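Local coordinates for hypothetical protein Atu2684 (Agrobacterium tumefaciens, PDB 2AXO), which is of unknown function but has a thioredoxin-like domain with a disulfide-bonded CXXC pair, consistent with a role in thiol-disulfide chemistry, at residues Phe49-Cys54 and Asp81-Leu86; Glu99-Tyr104 and Asn111-Pro116. All coordinates share one frame; numbering follows the deposited sequence.

Interaction 1: Phe49-Cys54 and Asp81-Leu86; sequences FTSQGC and DYWNYL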
# COMPACT_ATOMS: atom_id res chain seq x y z
N PHE A 49 -7.68 3.02 -9.77
CA PHE A 49 -7.17 2.03 -8.83
C PHE A 49 -8.38 1.69 -7.98
O PHE A 49 -8.98 2.57 -7.35
CB PHE A 49 -6.01 2.60 -8.02
CG PHE A 49 -4.80 2.88 -8.87
CD1 PHE A 49 -4.71 4.07 -9.59
CD2 PHE A 49 -3.83 1.91 -9.05
CE1 PHE A 49 -3.66 4.28 -10.49
CE2 PHE A 49 -2.78 2.10 -9.95
CZ PHE A 49 -2.69 3.29 -10.67
N THR A 50 -8.74 0.41 -7.99
CA THR A 50 -9.93 -0.05 -7.30
C THR A 50 -9.71 -1.46 -6.76
O THR A 50 -8.60 -1.97 -6.77
CB THR A 50 -11.10 -0.07 -8.31
OG1 THR A 50 -12.30 -0.55 -7.68
CG2 THR A 50 -10.75 -0.95 -9.50
N SER A 51 -10.78 -2.09 -6.28
CA SER A 51 -10.73 -3.45 -5.77
C SER A 51 -12.13 -3.93 -5.45
O SER A 51 -12.99 -3.14 -5.06
CB SER A 51 -9.86 -3.53 -4.50
OG SER A 51 -9.92 -4.85 -3.96
N GLN A 52 -12.38 -5.22 -5.60
CA GLN A 52 -13.70 -5.72 -5.30
C GLN A 52 -13.89 -5.73 -3.78
O GLN A 52 -15.02 -5.76 -3.30
CB GLN A 52 -13.91 -7.12 -5.88
CG GLN A 52 -13.40 -8.26 -5.02
CD GLN A 52 -14.12 -9.56 -5.33
OE1 GLN A 52 -15.28 -9.75 -4.96
NE2 GLN A 52 -13.43 -10.45 -6.03
N GLY A 53 -12.79 -5.69 -3.05
CA GLY A 53 -12.86 -5.67 -1.59
C GLY A 53 -13.11 -4.29 -1.02
O GLY A 53 -13.31 -4.12 0.19
N CYS A 54 -13.09 -3.29 -1.90
CA CYS A 54 -13.32 -1.89 -1.53
C CYS A 54 -14.80 -1.54 -1.74
O CYS A 54 -15.27 -1.42 -2.88
CB CYS A 54 -12.41 -1.00 -2.39
SG CYS A 54 -12.93 0.73 -2.63
N ASP A 81 -4.00 -4.76 -4.27
CA ASP A 81 -4.04 -5.93 -3.39
C ASP A 81 -4.27 -5.64 -1.92
O ASP A 81 -4.47 -6.56 -1.13
CB ASP A 81 -2.75 -6.74 -3.55
CG ASP A 81 -1.52 -6.02 -3.02
OD1 ASP A 81 -1.63 -4.82 -2.67
OD2 ASP A 81 -0.44 -6.64 -2.96
N TYR A 82 -4.28 -4.37 -1.53
CA TYR A 82 -4.46 -4.08 -0.11
C TYR A 82 -5.87 -4.15 0.45
O TYR A 82 -6.14 -3.62 1.53
CB TYR A 82 -3.79 -2.74 0.23
CG TYR A 82 -4.20 -1.54 -0.59
CD1 TYR A 82 -5.43 -0.93 -0.41
CD2 TYR A 82 -3.30 -0.95 -1.48
CE1 TYR A 82 -5.76 0.25 -1.07
CE2 TYR A 82 -3.60 0.22 -2.15
CZ TYR A 82 -4.83 0.82 -1.94
OH TYR A 82 -5.11 2.02 -2.56
N TRP A 83 -6.76 -4.83 -0.26
CA TRP A 83 -8.13 -5.01 0.21
C TRP A 83 -8.41 -6.49 0.38
O TRP A 83 -9.52 -6.90 0.70
CB TRP A 83 -9.13 -4.40 -0.78
CG TRP A 83 -9.24 -2.93 -0.66
CD1 TRP A 83 -8.69 -1.99 -1.50
CD2 TRP A 83 -9.92 -2.20 0.36
NE1 TRP A 83 -8.99 -0.73 -1.06
CE2 TRP A 83 -9.75 -0.83 0.09
CE3 TRP A 83 -10.66 -2.57 1.49
CZ2 TRP A 83 -10.29 0.18 0.89
CZ3 TRP A 83 -11.20 -1.57 2.30
CH2 TRP A 83 -11.02 -0.21 2.00
N ASN A 84 -7.38 -7.30 0.15
CA ASN A 84 -7.52 -8.74 0.29
C ASN A 84 -7.23 -9.12 1.74
O ASN A 84 -6.39 -8.51 2.39
CB ASN A 84 -6.53 -9.48 -0.62
CG ASN A 84 -6.62 -9.02 -2.06
OD1 ASN A 84 -7.71 -8.83 -2.61
ND2 ASN A 84 -5.46 -8.84 -2.70
N TYR A 85 -7.95 -10.12 2.23
CA TYR A 85 -7.75 -10.58 3.60
C TYR A 85 -7.82 -12.10 3.69
O TYR A 85 -7.00 -12.72 4.36
CB TYR A 85 -8.79 -9.93 4.52
CG TYR A 85 -10.22 -10.05 4.05
CD1 TYR A 85 -11.05 -11.05 4.54
CD2 TYR A 85 -10.74 -9.14 3.14
CE1 TYR A 85 -12.38 -11.14 4.14
CE2 TYR A 85 -12.07 -9.22 2.72
CZ TYR A 85 -12.88 -10.22 3.23
OH TYR A 85 -14.20 -10.30 2.85
N LEU A 86 -8.80 -12.70 3.02
CA LEU A 86 -8.95 -14.15 3.02
C LEU A 86 -10.18 -14.61 2.23
O LEU A 86 -10.15 -15.65 1.57
CB LEU A 86 -9.01 -14.69 4.46
CG LEU A 86 -9.92 -14.01 5.48
CD1 LEU A 86 -11.37 -14.39 5.24
CD2 LEU A 86 -9.50 -14.44 6.89
O HOH W 1 -7.49 -6.20 -2.89
O HOH W 2 -12.19 -6.11 1.91
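C54 lays its CB over one face of the W83 indole. C54 is the first cysteine of a CXXC motif, placed after a strand as in thioredoxin-like folds, and is disulfide-bonded to C57. The packing is tight here. C54 CB lies 3.7 Å from the centroid of the five-membered ring, 12° off its normal, a CH-pi contact. SG is turned anti to the backbone N (chi1 157°) and meets the same ring only obliquely, 4.8 Å from its centroid. S51 closes in at the root of the indole, its OG 3.3 Å from W83 CB. S51 OG also accepts from G53 N, forming an ST turn inside the type I turn S51-C54. The indole NE1 is hydrogen-bonded to T115 OG1, which, with the packing of C54 and S51, helps to hold the ring in place.

The polar side is looser, and no direct hydrogen bond joins the two segments. Water takes that place. One water contacts S51 OG, accepts from W83 N and donates weakly to N84 OD1. R110 of the second subunit also packs on W83. A second water bridges the two backbones, donating to G53 O at 2.9 Å and to W83 O at 3.0 Å.

Interaction 2: Glu99-Tyr104 and Asn111-Pro116; sequences ERQYGY and NGVYTP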
# COMPACT_ATOMS: atom_id res chain seq x y z
N GLU A 99 1.95 -1.26 -6.61
CA GLU A 99 3.21 -0.53 -6.73
C GLU A 99 3.10 0.65 -7.69
O GLU A 99 3.73 1.68 -7.49
CB GLU A 99 4.33 -1.47 -7.18
CG GLU A 99 4.65 -2.53 -6.14
CD GLU A 99 5.88 -3.33 -6.49
OE1 GLU A 99 5.94 -3.88 -7.61
OE2 GLU A 99 6.79 -3.43 -5.63
N ARG A 100 2.29 0.49 -8.74
CA ARG A 100 2.11 1.59 -9.69
C ARG A 100 1.40 2.74 -8.98
O ARG A 100 1.74 3.90 -9.19
CB ARG A 100 1.32 1.13 -10.92
CG ARG A 100 1.14 2.21 -12.00
CD ARG A 100 0.64 1.58 -13.29
NE ARG A 100 0.40 2.55 -14.37
CZ ARG A 100 1.35 3.19 -15.04
NH1 ARG A 100 2.63 2.98 -14.76
NH2 ARG A 100 1.02 4.01 -16.02
N GLN A 101 0.41 2.44 -8.14
CA GLN A 101 -0.27 3.51 -7.43
C GLN A 101 0.72 4.20 -6.49
O GLN A 101 0.61 5.40 -6.24
CB GLN A 101 -1.48 2.99 -6.66
CG GLN A 101 -2.28 4.08 -5.96
CD GLN A 101 -3.51 3.54 -5.25
OE1 GLN A 101 -3.48 2.44 -4.69
NE2 GLN A 101 -4.59 4.31 -5.26
N TYR A 102 1.70 3.45 -5.98
CA TYR A 102 2.71 4.03 -5.09
C TYR A 102 3.59 4.97 -5.90
O TYR A 102 3.96 6.05 -5.45
CB TYR A 102 3.61 2.95 -4.47
CG TYR A 102 2.90 1.99 -3.54
CD1 TYR A 102 1.82 2.41 -2.77
CD2 TYR A 102 3.35 0.68 -3.40
CE1 TYR A 102 1.21 1.54 -1.87
CE2 TYR A 102 2.74 -0.19 -2.49
CZ TYR A 102 1.67 0.26 -1.73
OH TYR A 102 1.09 -0.59 -0.82
N GLY A 103 3.94 4.54 -7.11
CA GLY A 103 4.77 5.36 -7.98
C GLY A 103 4.11 6.70 -8.20
O GLY A 103 4.77 7.74 -8.19
N TYR A 104 2.79 6.68 -8.42
CA TYR A 104 2.04 7.90 -8.63
C TYR A 104 1.99 8.73 -7.35
O TYR A 104 2.12 9.95 -7.40
CB TYR A 104 0.63 7.59 -9.12
CG TYR A 104 0.53 7.40 -10.62
CD1 TYR A 104 1.06 8.36 -11.49
CD2 TYR A 104 -0.10 6.29 -11.17
CE1 TYR A 104 0.95 8.21 -12.87
CE2 TYR A 104 -0.21 6.12 -12.55
CZ TYR A 104 0.31 7.08 -13.40
OH TYR A 104 0.19 6.94 -14.76
N ASN A 111 1.37 11.63 0.46
CA ASN A 111 1.93 10.76 1.50
C ASN A 111 1.07 9.55 1.79
O ASN A 111 1.18 8.93 2.85
CB ASN A 111 2.15 11.55 2.79
CG ASN A 111 0.86 11.79 3.55
OD1 ASN A 111 -0.09 12.35 3.00
ND2 ASN A 111 0.82 11.37 4.81
N GLY A 112 0.19 9.20 0.85
CA GLY A 112 -0.67 8.05 1.04
C GLY A 112 -1.41 7.66 -0.21
O GLY A 112 -1.30 8.32 -1.24
N VAL A 113 -2.17 6.57 -0.13
CA VAL A 113 -2.97 6.09 -1.25
C VAL A 113 -4.36 5.76 -0.74
O VAL A 113 -4.57 5.55 0.46
CB VAL A 113 -2.38 4.79 -1.89
CG1 VAL A 113 -1.05 5.08 -2.55
CG2 VAL A 113 -2.23 3.71 -0.82
N TYR A 114 -5.32 5.72 -1.65
CA TYR A 114 -6.70 5.41 -1.29
C TYR A 114 -7.40 4.84 -2.52
O TYR A 114 -6.87 4.91 -3.63
CB TYR A 114 -7.44 6.67 -0.83
CG TYR A 114 -7.62 7.73 -1.91
CD1 TYR A 114 -6.66 8.72 -2.11
CD2 TYR A 114 -8.74 7.73 -2.73
CE1 TYR A 114 -6.82 9.68 -3.12
CE2 TYR A 114 -8.91 8.67 -3.73
CZ TYR A 114 -7.95 9.65 -3.93
OH TYR A 114 -8.12 10.58 -4.93
N THR A 115 -8.57 4.26 -2.31
CA THR A 115 -9.37 3.73 -3.42
C THR A 115 -10.80 4.16 -3.14
O THR A 115 -11.23 4.20 -1.99
CB THR A 115 -9.32 2.18 -3.53
OG1 THR A 115 -9.61 1.59 -2.26
CG2 THR A 115 -7.96 1.71 -4.03
N PRO A 116 -11.56 4.50 -4.19
CA PRO A 116 -11.13 4.52 -5.59
C PRO A 116 -10.41 5.82 -5.96
O PRO A 116 -10.88 6.92 -5.64
CB PRO A 116 -12.44 4.35 -6.35
CG PRO A 116 -13.41 5.10 -5.49
CD PRO A 116 -13.02 4.69 -4.09
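Q101 reaches from helix 95-107 across V113 to the backbone of Y114. Its side chain is extended, with CG anti to the backbone N (chi1 -177°), and this carries the amide to the backbone at the end of the strand. NE2 donates to Y114 O at 2.9 Å. The bond is bent, with an N-H...O angle of 135°, and the donor is tilted 27° from the carbonyl plane. On the way the chain passes obliquely over V113. Q101 CG lies 3.8 Å from V113 CG1, and Q101 CD is 3.8 Å from V113 CB. The same CG1 also meets Y102, at the ring edge and near the ring plane, 3.9 Å from CD1. V113 is thus packed against two consecutive helix residues. The axes of helix segment 99-104 and strand 112-114 come within 8.5 Å of each other.

The next shell holds the amide at both ends. Y82 OH bonds to Q101 OE1, and Q117 OE1 takes a second bond from NE2. The buried amide therefore has three protein partners, which should fix its flip. Further out lies the second subunit. Its Y82 ring meets Y102, and its V113 packs on V113. G112, V113 and Y114 pair antiparallel with a strand of that chain. Just beyond the strand, the peptide bond between T115 and P116 is cis, a cis-proline like the one that faces the CXXC motif in thioredoxin-like folds.

Both segments of interaction 1 precede those of interaction 2 in the sequence. The centres of the two contacts are about 13 Å apart, on the same side of the chain's centre. Strand 45-50 leads into the CXXC turn of interaction 1. The loop after strand 74-79 supplies its other half and runs on to helix 95-107 of interaction 2. The contacts touch directly: besides the bond from the W83 indole, T115 OG1 has C54 SG 3.5 Å away. The segment before the cis-proline thus meets the disulfide, as in thioredoxin-like folds. Both contacts also touch the second subunit, so the probable redox site lies near the dimer interface.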